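Local coordinates for protein aerobactin synthase IucA (PDB 5JM8) that probably catalyses an ATP-dependent ligation step in the biosynthesis of the siderophore aerobactin, as a synthetase of the NIS family, at residues 187-201 with 328-340. Numbering follows the deposited sequence.
Sequences TQIAGESLHLNLQQR and DGWAGLRDLHGNI
Trp330 lies with its indole face against the backbone at Gly191. The CA of Gly191 sits 3.8 Å from the centroid of the six-membered ring of Trp330, a CH-pi contact over the face. With chi1 at 66°, Trp330 CG stands between the backbone N and the carbonyl carbon, and the indole folds over the neighbouring strand. Trp330 NE1 gives a weak, bent bond to Glu192 OE1 (3.4 Å), with carboxylate and ring planes 74° apart. The stronger partner of Glu192 is Arg305, which forms a salt bridge with OE2.

On the same face, the guanidinium of Arg334 lies flat over the methyl of Ala190, Arg334 NH2 to Ala190 CB 3.3 Å. Beneath these side chains, strands 189-193 and 329-334 pair antiparallel. Ala190 with Gly332 and Glu192 with Trp330 are the hydrogen-bonded pairs.

Past the strand ends, Arg201 NH1 makes a salt bridge to Asp328 OD1 at 3.0 Å, approaching from above the carboxylate plane. Arg201 NH1 also donates to Ser193 OG (3.1 Å), and Arg201 NE forms a salt bridge with Asp275.

Strand 345-350 pairs with the other edge of 329-334, which thus lies between 189-193 and 345-350. Backbone bonds set the register, while the buried Arg201-Asp328 charges tie helix 198-209 to the sheet.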
loop_
_atom_site.group_PDB
_atom_site.type_symbol
_atom_site.label_atom_id
_atom_site.label_comp_id
_atom_site.label_asym_id
_atom_site.label_seq_id
_atom_site.Cartn_x
_atom_site.Cartn_y
_atom_site.Cartn_z
ATOM N N THR A 187 9.630 41.247 -1.653
ATOM C CA THR A 187 10.077 42.332 -2.524
ATOM C C THR A 187 11.110 41.850 -3.533
ATOM O O THR A 187 11.476 42.591 -4.447
ATOM C CB THR A 187 10.698 43.496 -1.727
ATOM O OG1 THR A 187 11.884 43.044 -1.063
ATOM C CG2 THR A 187 9.716 44.043 -0.699
ATOM N N GLN A 188 11.588 40.620 -3.355
ATOM C CA GLN A 188 12.565 40.034 -4.266
ATOM C C GLN A 188 12.031 38.779 -4.954
ATOM O O GLN A 188 12.792 38.027 -5.567
ATOM C CB GLN A 188 13.858 39.707 -3.516
ATOM C CG GLN A 188 14.531 40.924 -2.897
ATOM C CD GLN A 188 14.813 42.016 -3.911
ATOM O OE1 GLN A 188 14.310 43.133 -3.794
ATOM N NE2 GLN A 188 15.624 41.699 -4.912
ATOM N N ILE A 189 10.722 38.564 -4.854
ATOM C CA ILE A 189 10.071 37.424 -5.492
ATOM C C ILE A 189 9.140 37.878 -6.607
ATOM O O ILE A 189 8.101 38.487 -6.350
ATOM C CB ILE A 189 9.266 36.590 -4.477
ATOM C CG1 ILE A 189 10.215 35.927 -3.478
ATOM C CG2 ILE A 189 8.437 35.524 -5.194
ATOM C CD1 ILE A 189 9.516 35.263 -2.312
ATOM N N ALA A 190 9.518 37.567 -7.843
ATOM C CA ALA A 190 8.676 37.826 -9.005
ATOM C C ALA A 190 8.035 36.522 -9.454
ATOM O O ALA A 190 8.708 35.496 -9.549
ATOM C CB ALA A 190 9.486 38.434 -10.133
ATOM N N GLY A 191 6.737 36.553 -9.730
ATOM C CA GLY A 191 6.048 35.357 -10.170
ATOM C C GLY A 191 4.594 35.590 -10.517
ATOM O O GLY A 191 4.134 36.727 -10.607
ATOM N N GLU A 192 3.871 34.493 -10.704
ATOM C CA GLU A 192 2.476 34.540 -11.110
ATOM C C GLU A 192 1.849 33.176 -10.853
ATOM O O GLU A 192 2.544 32.161 -10.880
ATOM C CB GLU A 192 2.372 34.929 -12.585
ATOM C CG GLU A 192 0.998 35.388 -13.030
ATOM C CD GLU A 192 0.969 35.778 -14.500
ATOM O OE1 GLU A 192 2.044 35.790 -15.139
ATOM O OE2 GLU A 192 -0.130 36.071 -15.014
ATOM N N SER A 193 0.546 33.145 -10.587
ATOM C CA SER A 193 -0.142 31.877 -10.360
ATOM C C SER A 193 -1.649 31.993 -10.565
ATOM O O SER A 193 -2.223 33.074 -10.421
ATOM C CB SER A 193 0.150 31.365 -8.950
ATOM O OG SER A 193 -0.478 30.117 -8.725
ATOM N N LEU A 194 -2.278 30.868 -10.901
ATOM C CA LEU A 194 -3.729 30.791 -11.050
ATOM C C LEU A 194 -4.352 30.073 -9.858
ATOM O O LEU A 194 -3.667 29.341 -9.142
ATOM C CB LEU A 194 -4.103 30.065 -12.345
ATOM C CG LEU A 194 -3.745 30.766 -13.657
ATOM C CD1 LEU A 194 -4.144 29.902 -14.844
ATOM C CD2 LEU A 194 -4.409 32.132 -13.749
ATOM N N HIS A 195 -5.647 30.301 -9.647
ATOM C CA HIS A 195 -6.406 29.644 -8.582
ATOM C C HIS A 195 -5.935 30.115 -7.208
ATOM O O HIS A 195 -6.723 30.633 -6.415
ATOM C CB HIS A 195 -6.290 28.123 -8.705
ATOM C CG HIS A 195 -6.442 27.623 -10.109
ATOM N ND1 HIS A 195 -7.583 27.834 -10.853
ATOM C CD2 HIS A 195 -5.594 26.933 -10.909
ATOM C CE1 HIS A 195 -7.434 27.291 -12.049
ATOM N NE2 HIS A 195 -6.235 26.737 -12.107
ATOM N N LEU A 196 -4.649 29.918 -6.935
ATOM C CA LEU A 196 -3.992 30.520 -5.784
ATOM C C LEU A 196 -3.079 31.632 -6.283
ATOM O O LEU A 196 -2.530 31.533 -7.379
ATOM C CB LEU A 196 -3.185 29.478 -5.010
ATOM C CG LEU A 196 -3.890 28.180 -4.614
ATOM C CD1 LEU A 196 -2.875 27.182 -4.076
ATOM C CD2 LEU A 196 -4.972 28.460 -3.587
ATOM N N ASN A 197 -2.919 32.696 -5.499
ATOM C CA ASN A 197 -1.946 33.726 -5.843
ATOM C C ASN A 197 -0.543 33.180 -5.594
ATOM O O ASN A 197 -0.392 32.070 -5.080
ATOM C CB ASN A 197 -2.195 35.026 -5.054
ATOM C CG ASN A 197 -2.016 34.863 -3.550
ATOM O OD1 ASN A 197 -1.232 34.041 -3.081
ATOM N ND2 ASN A 197 -2.743 35.668 -2.786
ATOM N N LEU A 198 0.478 33.951 -5.948
ATOM C CA LEU A 198 1.856 33.479 -5.848
ATOM C C LEU A 198 2.252 33.154 -4.410
ATOM O O LEU A 198 2.895 32.138 -4.149
ATOM C CB LEU A 198 2.815 34.519 -6.419
ATOM C CG LEU A 198 4.299 34.170 -6.298
ATOM C CD1 LEU A 198 4.614 32.863 -7.017
ATOM C CD2 LEU A 198 5.145 35.302 -6.841
ATOM N N GLN A 199 1.875 34.033 -3.486
ATOM C CA GLN A 199 2.162 33.840 -2.071
ATOM C C GLN A 199 1.616 32.504 -1.584
ATOM O O GLN A 199 2.261 31.800 -0.807
ATOM C CB GLN A 199 1.559 34.982 -1.247
ATOM C CG GLN A 199 1.853 34.898 0.243
ATOM C CD GLN A 199 1.226 36.028 1.029
ATOM O OE1 GLN A 199 0.497 36.858 0.483
ATOM N NE2 GLN A 199 1.505 36.064 2.327
ATOM N N GLN A 200 0.423 32.167 -2.059
ATOM C CA GLN A 200 -0.280 30.968 -1.629
ATOM C C GLN A 200 0.303 29.683 -2.225
ATOM O O GLN A 200 0.317 28.647 -1.557
ATOM C CB GLN A 200 -1.761 31.085 -1.992
ATOM C CG GLN A 200 -2.523 32.111 -1.161
ATOM C CD GLN A 200 -3.837 32.530 -1.799
ATOM O OE1 GLN A 200 -4.098 32.235 -2.966
ATOM N NE2 GLN A 200 -4.673 33.218 -1.031
ATOM N N ARG A 201 0.776 29.738 -3.470
ATOM C CA ARG A 201 1.395 28.563 -4.091
ATOM C C ARG A 201 2.617 28.113 -3.310
ATOM O O ARG A 201 2.709 26.959 -2.894
ATOM C CB ARG A 201 1.822 28.835 -5.540
ATOM C CG ARG A 201 0.802 28.509 -6.635
ATOM C CD ARG A 201 0.180 27.114 -6.551
ATOM N NE ARG A 201 0.764 26.134 -7.464
ATOM C CZ ARG A 201 0.680 26.183 -8.790
ATOM N NH1 ARG A 201 0.071 27.192 -9.397
ATOM N NH2 ARG A 201 1.232 25.217 -9.517
ATOM N N ASP A 328 0.564 26.405 -14.604
ATOM C CA ASP A 328 -0.237 27.577 -14.264
ATOM C C ASP A 328 0.392 28.422 -13.159
ATOM O O ASP A 328 -0.305 29.151 -12.453
ATOM C CB ASP A 328 -1.648 27.144 -13.841
ATOM C CG ASP A 328 -1.640 26.146 -12.695
ATOM O OD1 ASP A 328 -0.591 25.992 -12.036
ATOM O OD2 ASP A 328 -2.690 25.516 -12.447
ATOM N N GLY A 329 1.708 28.318 -13.007
ATOM C CA GLY A 329 2.414 29.093 -12.005
ATOM C C GLY A 329 3.909 29.111 -12.237
ATOM O O GLY A 329 4.485 28.136 -12.721
ATOM N N TRP A 330 4.539 30.228 -11.895
ATOM C CA TRP A 330 5.984 30.361 -12.017
ATOM C C TRP A 330 6.495 31.432 -11.073
ATOM O O TRP A 330 5.741 32.297 -10.629
ATOM C CB TRP A 330 6.388 30.702 -13.452
ATOM C CG TRP A 330 5.914 32.049 -13.916
ATOM C CD1 TRP A 330 4.765 32.324 -14.597
ATOM C CD2 TRP A 330 6.584 33.305 -13.740
ATOM N NE1 TRP A 330 4.674 33.670 -14.853
ATOM C CE2 TRP A 330 5.778 34.295 -14.337
ATOM C CE3 TRP A 330 7.785 33.689 -13.135
ATOM C CZ2 TRP A 330 6.134 35.643 -14.347
ATOM C CZ3 TRP A 330 8.137 35.027 -13.146
ATOM C CH2 TRP A 330 7.315 35.987 -13.749
ATOM N N ALA A 331 7.784 31.371 -10.772
ATOM C CA ALA A 331 8.392 32.349 -9.891
ATOM C C ALA A 331 9.877 32.477 -10.189
ATOM O O ALA A 331 10.459 31.641 -10.881
ATOM C CB ALA A 331 8.167 31.960 -8.441
ATOM N N GLY A 332 10.480 33.536 -9.665
ATOM C CA GLY A 332 11.897 33.770 -9.843
ATOM C C GLY A 332 12.387 34.808 -8.859
ATOM O O GLY A 332 11.593 35.427 -8.148
ATOM N N LEU A 333 13.700 34.993 -8.813
ATOM C CA LEU A 333 14.299 36.011 -7.966
ATOM C C LEU A 333 14.625 37.240 -8.795
ATOM O O LEU A 333 15.012 37.129 -9.959
ATOM C CB LEU A 333 15.566 35.482 -7.292
ATOM C CG LEU A 333 15.370 34.319 -6.320
ATOM C CD1 LEU A 333 16.720 33.788 -5.870
ATOM C CD2 LEU A 333 14.535 34.746 -5.120
ATOM N N ARG A 334 14.449 38.410 -8.192
ATOM C CA ARG A 334 14.869 39.665 -8.799
ATOM C C ARG A 334 16.000 40.266 -7.969
ATOM O O ARG A 334 16.004 40.144 -6.743
ATOM C CB ARG A 334 13.689 40.637 -8.901
ATOM C CG ARG A 334 12.893 40.740 -7.618
ATOM C CD ARG A 334 11.968 41.942 -7.589
ATOM N NE ARG A 334 11.003 41.959 -8.687
ATOM C CZ ARG A 334 9.733 41.579 -8.580
ATOM N NH1 ARG A 334 9.253 41.133 -7.426
ATOM N NH2 ARG A 334 8.934 41.643 -9.636
ATOM N N ASP A 335 16.966 40.901 -8.629
ATOM C CA ASP A 335 18.077 41.522 -7.914
ATOM C C ASP A 335 17.586 42.755 -7.150
ATOM O O ASP A 335 16.388 43.037 -7.118
ATOM C CB ASP A 335 19.221 41.889 -8.876
ATOM C CG ASP A 335 18.791 42.833 -9.989
ATOM O OD1 ASP A 335 17.803 43.577 -9.821
ATOM O OD2 ASP A 335 19.462 42.837 -11.043
ATOM N N LEU A 336 18.510 43.482 -6.533
ATOM C CA LEU A 336 18.149 44.625 -5.700
ATOM C C LEU A 336 17.500 45.746 -6.508
ATOM O O LEU A 336 16.760 46.564 -5.961
ATOM C CB LEU A 336 19.386 45.154 -4.977
ATOM C CG LEU A 336 19.107 46.156 -3.858
ATOM C CD1 LEU A 336 19.991 45.852 -2.662
ATOM C CD2 LEU A 336 19.320 47.582 -4.348
ATOM N N HIS A 337 17.779 45.780 -7.806
ATOM C CA HIS A 337 17.192 46.777 -8.696
ATOM C C HIS A 337 15.848 46.325 -9.265
ATOM O O HIS A 337 15.185 47.077 -9.981
ATOM C CB HIS A 337 18.155 47.094 -9.841
ATOM C CG HIS A 337 19.460 47.668 -9.386
ATOM N ND1 HIS A 337 19.548 48.855 -8.691
ATOM C CD2 HIS A 337 20.730 47.218 -9.527
ATOM C CE1 HIS A 337 20.816 49.112 -8.423
ATOM N NE2 HIS A 337 21.553 48.135 -8.919
ATOM N N GLY A 338 15.457 45.092 -8.953
ATOM C CA GLY A 338 14.168 44.567 -9.369
ATOM C C GLY A 338 14.192 43.816 -10.688
ATOM O O GLY A 338 13.143 43.573 -11.286
ATOM N N ASN A 339 15.385 43.444 -11.143
ATOM C CA ASN A 339 15.537 42.726 -12.405
ATOM C C ASN A 339 15.422 41.216 -12.249
ATOM O O ASN A 339 16.237 40.591 -11.569
ATOM C CB ASN A 339 16.883 43.061 -13.045
ATOM C CG ASN A 339 16.946 44.482 -13.553
ATOM O OD1 ASN A 339 17.782 45.273 -13.119
ATOM N ND2 ASN A 339 16.059 44.817 -14.483
ATOM N N ILE A 340 14.415 40.637 -12.899
ATOM C CA ILE A 340 14.208 39.193 -12.883
ATOM C C ILE A 340 15.455 38.463 -13.366
ATOM O O ILE A 340 15.915 38.676 -14.489
ATOM C CB ILE A 340 13.009 38.782 -13.768
ATOM C CG1 ILE A 340 11.714 39.386 -13.220
ATOM C CG2 ILE A 340 12.890 37.256 -13.840
ATOM C CD1 ILE A 340 10.503 39.184 -14.117
#